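Local coordinates for protein BOLA1, chloroplastic (Arabidopsis thaliana, PDB 4PUG) that may act, alone or with a glutaredoxin partner, as a redox-regulated transcriptional regulator or as a factor in Fe-S cluster biogenesis, at residues T46-K51 with T79-L84; V21-E26 with V50-K55. One frame throughout, in Å; residues are numbered along the deposited sequence.

Contact 1 of 2, residues T46-K51 with T79-L84; sequences THFNVK and TGLHAL
His47 brings the CD2 side of its imidazole against the methyl of Ala83, 3.5 Å from CD2 to Ala83 CB, where strands 47-53 and 83-89 begin to pair in parallel within the mixed sheet of the BolA-like fold. The small methyl leaves room for the ring. The His47 and His82 side chains lie side by side, pointing the same way, their ring planes inclined at 39° and His47 NE2 4.0 Å from His82 CD2. Thr46 OG1 sits in the His47 ring plane at its edge and shares a 2.9 Å hydrogen bond with His47 ND1, which helps to fix the rotation of the ring. With an alanine in place of His47, Thr46 OG1 would probably lose its ND1 partner, and the Ala83 methyl and His82 ring the imidazole packed beside them. Thr46 O accepts a nearly straight bond from Ala83 N and a weak one from His82 N, and Phe48 N returns one to Ala83 O. On the sheet face of Phe48 and Leu84 the contacts are apolar and reach helix 6-18, through Phe48 on Met10 and Val50 on Leu14. With Leu81 CG anti to the backbone N (chi1 -178°) and chi2 at 47°, CD1 reaches the edge of the Phe48 ring, 3.7 Å from Phe48 CD2. Further along, Leu84 CD1 meets Val50 CG2 at 3.6 Å.

Contact 2 of 2, residues V21-E26 with V50-K55; sequences VELVIE and VKIVSK
Strands 22-26 and 50-53 run antiparallel, their axes 4.8 Å apart at closest approach and their directions 174° apart. Val24 and Lys51 form a hydrogen-bonded pair, each N bonded to the other's O in the carbonyl plane, while Leu23-Ile52 and Ile25-Val50 are non-hydrogen-bonded pairs. At the start of strand 22-27, Val53 O takes a bond from Glu22 N on a lone pair and a weak one from Val21 N: Val21 and Glu22 both face Val53, a classic beta bulge. The bulge brings Val21 beside Val53, pointing the same way, with Val21 CG1 3.7 Å from Val53 CG1. This antiparallel pair forms one edge of the sheet of the BolA-like fold.

Glu22 crosses Val53 instead, its CB 3.7 Å from Val53 CB; with CG anti to the backbone N (chi1 -173°) and the chain extended beyond it (chi2 -177°), Glu22 OE1 comes 3.6 Å from Val53 CG2. CB and OE1 thus both lie against the buried valine, and OE1 also binds a water, which donates to it at 2.9 Å and weakly accepts from Lys51 NZ. This is a loose link between opposite charges that do not touch, Glu22 OE1 and Lys51 NZ being 4.9 Å apart; any direct attraction is probably modest. Beside them Val24 and Lys51 meet through their CB atoms, beta-branching suiting Val24 to the extended backbone.

On the other face Leu23, Ile25 and Val50 meet helix 6-18, where branched aliphatics fit, while Ile52 packs on Pro20 and Phe57. Leu23 lies alongside Ile52, its CD1 3.7 Å from Ile52 CG1. Ser54, just past the strand, hydrogen-bonds through OG to Leu18 O at the end of that helix.

In the fold
Both contacts use strand 47-53, the middle strand of three: contact 1 joins it in parallel to 83-89, contact 2 antiparallel to 22-27, an outermost strand of this chain's sheet. They share Val50 and Lys51 and meet directly where Asn49 O probably accepts a hydrogen bond from Glu26 N and Phe48 packs against Ile25. Each is partly buried, contact 1 slightly more so: four of its nine touching residues are buried and one exposed, against four and two of ten in contact 2. In both, apolar side chains on one face meet helix 6-18. On the other side contact 1 has His47 and Ala83, with Thr46 and His82 from the adjoining loops, whereas contact 2 has Glu22, Val24, Lys51 and Val53.

Contact 1 of 2, residues T46-K51 with T79-L84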
loop_
_atom_site.group_PDB
_atom_site.type_symbol
_atom_site.label_atom_id
_atom_site.label_comp_id
_atom_site.label_asym_id
_atom_site.label_seq_id
_atom_site.Cartn_x
_atom_site.Cartn_y
_atom_site.Cartn_z
ATOM N N THR A 46 5.896 8.665 1.689
ATOM C CA THR A 46 5.590 8.509 3.107
ATOM C C THR A 46 4.118 8.222 3.401
ATOM O O THR A 46 3.798 7.624 4.427
ATOM C CB THR A 46 5.993 9.770 3.888
ATOM O OG1 THR A 46 5.310 10.905 3.343
ATOM C CG2 THR A 46 7.492 10.003 3.794
ATOM N N HIS A 47 3.227 8.656 2.513
ATOM C CA HIS A 47 1.791 8.479 2.721
ATOM C C HIS A 47 1.109 7.791 1.546
ATOM O O HIS A 47 1.179 8.265 0.410
ATOM C CB HIS A 47 1.109 9.823 2.980
ATOM C CG HIS A 47 1.465 10.441 4.293
ATOM N ND1 HIS A 47 2.730 10.902 4.584
ATOM C CD2 HIS A 47 0.717 10.678 5.397
ATOM C CE1 HIS A 47 2.749 11.393 5.809
ATOM N NE2 HIS A 47 1.537 11.268 6.325
ATOM N N PHE A 48 0.431 6.681 1.823
ATOM C CA PHE A 48 -0.250 5.935 0.766
ATOM C C PHE A 48 -1.664 5.483 1.128
ATOM O O PHE A 48 -1.931 5.056 2.254
ATOM C CB PHE A 48 0.585 4.727 0.331
ATOM C CG PHE A 48 1.724 5.077 -0.591
ATOM C CD1 PHE A 48 1.526 5.140 -1.961
ATOM C CD2 PHE A 48 2.988 5.340 -0.087
ATOM C CE1 PHE A 48 2.569 5.458 -2.814
ATOM C CE2 PHE A 48 4.035 5.661 -0.935
ATOM C CZ PHE A 48 3.824 5.722 -2.300
ATOM N N ASN A 49 -2.560 5.596 0.151
ATOM C CA ASN A 49 -3.881 4.993 0.225
ATOM C C ASN A 49 -3.902 3.789 -0.699
ATOM O O ASN A 49 -3.645 3.915 -1.894
ATOM C CB ASN A 49 -4.961 5.984 -0.209
ATOM C CG ASN A 49 -5.082 7.169 0.727
ATOM O OD1 ASN A 49 -4.993 7.025 1.945
ATOM N ND2 ASN A 49 -5.288 8.352 0.159
ATOM N N VAL A 50 -4.195 2.619 -0.148
ATOM C CA VAL A 50 -4.168 1.387 -0.925
ATOM C C VAL A 50 -5.521 0.685 -0.903
ATOM O O VAL A 50 -6.067 0.385 0.163
ATOM C CB VAL A 50 -3.083 0.415 -0.415
ATOM C CG1 VAL A 50 -3.058 -0.848 -1.260
ATOM C CG2 VAL A 50 -1.715 1.090 -0.427
ATOM N N LYS A 51 -6.066 0.437 -2.089
ATOM C CA LYS A 51 -7.272 -0.364 -2.212
ATOM C C LYS A 51 -6.942 -1.680 -2.902
ATOM O O LYS A 51 -6.387 -1.697 -4.001
ATOM C CB LYS A 51 -8.365 0.383 -2.977
ATOM C CG LYS A 51 -9.604 -0.468 -3.219
ATOM C CD LYS A 51 -10.726 0.316 -3.874
ATOM C CE LYS A 51 -11.941 -0.576 -4.084
ATOM N NZ LYS A 51 -13.226 0.161 -3.932
ATOM N N THR A 79 11.041 1.465 6.550
ATOM C CA THR A 79 12.015 2.147 5.699
ATOM C C THR A 79 11.506 3.411 5.001
ATOM O O THR A 79 12.010 3.767 3.937
ATOM C CB THR A 79 12.584 1.202 4.616
ATOM O OG1 THR A 79 11.511 0.659 3.837
ATOM C CG2 THR A 79 13.381 0.064 5.245
ATOM N N GLY A 80 10.520 4.090 5.583
ATOM C CA GLY A 80 10.054 5.346 5.018
ATOM C C GLY A 80 8.549 5.557 4.963
ATOM O O GLY A 80 8.082 6.694 4.908
ATOM N N LEU A 81 7.784 4.469 4.970
ATOM C CA LEU A 81 6.329 4.573 4.904
ATOM C C LEU A 81 5.737 4.955 6.260
ATOM O O LEU A 81 5.678 4.135 7.179
ATOM C CB LEU A 81 5.719 3.267 4.393
ATOM C CG LEU A 81 4.202 3.196 4.199
ATOM C CD1 LEU A 81 3.682 4.412 3.447
ATOM C CD2 LEU A 81 3.843 1.916 3.462
ATOM N N HIS A 82 5.302 6.206 6.378
ATOM C CA HIS A 82 4.745 6.697 7.632
ATOM C C HIS A 82 3.281 6.309 7.806
ATOM O O HIS A 82 2.891 5.799 8.856
ATOM C CB HIS A 82 4.896 8.215 7.747
ATOM C CG HIS A 82 4.423 8.767 9.057
ATOM N ND1 HIS A 82 5.180 8.706 10.209
ATOM C CD2 HIS A 82 3.269 9.384 9.399
ATOM C CE1 HIS A 82 4.511 9.263 11.203
ATOM N NE2 HIS A 82 3.347 9.683 10.738
ATOM N N ALA A 83 2.473 6.551 6.779
ATOM C CA ALA A 83 1.036 6.299 6.877
ATOM C C ALA A 83 0.492 5.434 5.742
ATOM O O ALA A 83 0.686 5.735 4.561
ATOM C CB ALA A 83 0.273 7.611 6.959
ATOM N N LEU A 84 -0.199 4.365 6.125
ATOM C CA LEU A 84 -0.782 3.420 5.183
ATOM C C LEU A 84 -2.270 3.249 5.468
ATOM O O LEU A 84 -2.644 2.657 6.481
ATOM C CB LEU A 84 -0.084 2.066 5.311
ATOM C CG LEU A 84 -0.651 0.916 4.476
ATOM C CD1 LEU A 84 -0.471 1.212 3.000
ATOM C CD2 LEU A 84 0.013 -0.402 4.852
#

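Contact 2 of 2, residues V21-E26 with V50-K55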
loop_
_atom_site.group_PDB
_atom_site.type_symbol
_atom_site.label_atom_id
_atom_site.label_comp_id
_atom_site.label_asym_id
_atom_site.label_seq_id
_atom_site.Cartn_x
_atom_site.Cartn_y
_atom_site.Cartn_z
ATOM N N VAL A 21 -7.784 -8.542 -8.209
ATOM C CA VAL A 21 -8.408 -8.159 -9.456
ATOM C C VAL A 21 -8.374 -6.635 -9.554
ATOM O O VAL A 21 -8.387 -6.074 -10.654
ATOM C CB VAL A 21 -9.848 -8.708 -9.586
ATOM C CG1 VAL A 21 -10.795 -8.012 -8.615
ATOM C CG2 VAL A 21 -10.332 -8.569 -11.017
ATOM N N GLU A 22 -8.297 -5.963 -8.405
ATOM C CA GLU A 22 -8.144 -4.505 -8.445
ATOM C C GLU A 22 -7.136 -3.971 -7.432
ATOM O O GLU A 22 -7.229 -4.260 -6.248
ATOM C CB GLU A 22 -9.492 -3.806 -8.268
ATOM C CG GLU A 22 -9.409 -2.307 -8.471
ATOM C CD GLU A 22 -10.727 -1.612 -8.230
ATOM O OE1 GLU A 22 -11.710 -2.301 -7.887
ATOM O OE2 GLU A 22 -10.775 -0.375 -8.388
ATOM N N LEU A 23 -6.177 -3.177 -7.898
ATOM C CA LEU A 23 -5.135 -2.679 -7.008
ATOM C C LEU A 23 -4.826 -1.206 -7.257
ATOM O O LEU A 23 -4.219 -0.846 -8.269
ATOM C CB LEU A 23 -3.868 -3.530 -7.130
ATOM C CG LEU A 23 -2.703 -3.148 -6.215
ATOM C CD1 LEU A 23 -3.157 -3.067 -4.762
ATOM C CD2 LEU A 23 -1.570 -4.149 -6.368
ATOM N N VAL A 24 -5.257 -0.361 -6.326
ATOM C CA VAL A 24 -4.983 1.068 -6.395
ATOM C C VAL A 24 -3.959 1.466 -5.339
ATOM O O VAL A 24 -4.165 1.248 -4.145
ATOM C CB VAL A 24 -6.261 1.904 -6.191
ATOM C CG1 VAL A 24 -5.968 3.379 -6.427
ATOM C CG2 VAL A 24 -7.363 1.422 -7.120
ATOM N N ILE A 25 -2.850 2.044 -5.787
ATOM C CA ILE A 25 -1.819 2.523 -4.878
ATOM C C ILE A 25 -1.590 4.014 -5.094
ATOM O O ILE A 25 -0.872 4.424 -6.008
ATOM C CB ILE A 25 -0.508 1.733 -5.044
ATOM C CG1 ILE A 25 -0.754 0.251 -4.756
ATOM C CG2 ILE A 25 0.567 2.286 -4.126
ATOM C CD1 ILE A 25 0.501 -0.564 -4.626
ATOM N N GLU A 26 -2.220 4.819 -4.244
ATOM C CA GLU A 26 -2.216 6.266 -4.397
ATOM C C GLU A 26 -1.238 6.936 -3.443
ATOM O O GLU A 26 -1.355 6.801 -2.221
ATOM C CB GLU A 26 -3.620 6.826 -4.167
ATOM C CG GLU A 26 -3.737 8.318 -4.416
ATOM C CD GLU A 26 -5.070 8.881 -3.964
ATOM O OE1 GLU A 26 -5.649 8.340 -2.999
ATOM O OE2 GLU A 26 -5.538 9.863 -4.575
ATOM N N VAL A 50 -4.195 2.619 -0.148
ATOM C CA VAL A 50 -4.168 1.387 -0.925
ATOM C C VAL A 50 -5.521 0.685 -0.903
ATOM O O VAL A 50 -6.067 0.385 0.163
ATOM C CB VAL A 50 -3.083 0.415 -0.415
ATOM C CG1 VAL A 50 -3.058 -0.848 -1.260
ATOM C CG2 VAL A 50 -1.715 1.090 -0.427
ATOM N N LYS A 51 -6.066 0.437 -2.089
ATOM C CA LYS A 51 -7.272 -0.364 -2.212
ATOM C C LYS A 51 -6.942 -1.680 -2.902
ATOM O O LYS A 51 -6.387 -1.697 -4.001
ATOM C CB LYS A 51 -8.365 0.383 -2.977
ATOM C CG LYS A 51 -9.604 -0.468 -3.219
ATOM C CD LYS A 51 -10.726 0.316 -3.874
ATOM C CE LYS A 51 -11.941 -0.576 -4.084
ATOM N NZ LYS A 51 -13.226 0.161 -3.932
ATOM N N ILE A 52 -7.270 -2.783 -2.239
ATOM C CA ILE A 52 -6.988 -4.109 -2.766
ATOM C C ILE A 52 -8.263 -4.944 -2.839
ATOM O O ILE A 52 -8.876 -5.254 -1.815
ATOM C CB ILE A 52 -5.957 -4.854 -1.895
ATOM C CG1 ILE A 52 -4.769 -3.946 -1.575
ATOM C CG2 ILE A 52 -5.494 -6.125 -2.589
ATOM C CD1 ILE A 52 -3.851 -4.494 -0.501
ATOM N N VAL A 53 -8.659 -5.297 -4.057
ATOM C CA VAL A 53 -9.765 -6.214 -4.291
ATOM C C VAL A 53 -9.238 -7.568 -4.784
ATOM O O VAL A 53 -8.776 -7.697 -5.939
ATOM C CB VAL A 53 -10.779 -5.640 -5.298
ATOM C CG1 VAL A 53 -11.972 -6.566 -5.410
ATOM C CG2 VAL A 53 -11.223 -4.249 -4.858
ATOM N N SER A 54 -9.330 -8.557 -3.893
ATOM C CA SER A 54 -8.739 -9.878 -4.073
ATOM C C SER A 54 -9.622 -10.949 -3.435
ATOM O O SER A 54 -10.294 -10.683 -2.436
ATOM C CB SER A 54 -7.363 -9.916 -3.410
ATOM O OG SER A 54 -7.015 -11.235 -3.044
ATOM N N LYS A 55 -9.589 -12.159 -3.991
ATOM C CA LYS A 55 -10.351 -13.295 -3.462
ATOM C C LYS A 55 -9.716 -13.907 -2.216
ATOM O O LYS A 55 -10.353 -14.684 -1.501
ATOM C CB LYS A 55 -10.489 -14.386 -4.526
ATOM C CG LYS A 55 -11.341 -14.009 -5.721
ATOM C CD LYS A 55 -11.159 -15.006 -6.856
ATOM C CE LYS A 55 -12.119 -14.723 -7.999
ATOM N NZ LYS A 55 -11.893 -15.636 -9.154
HETATM O O HOH W 1 -14.282 -1.808 -6.563
#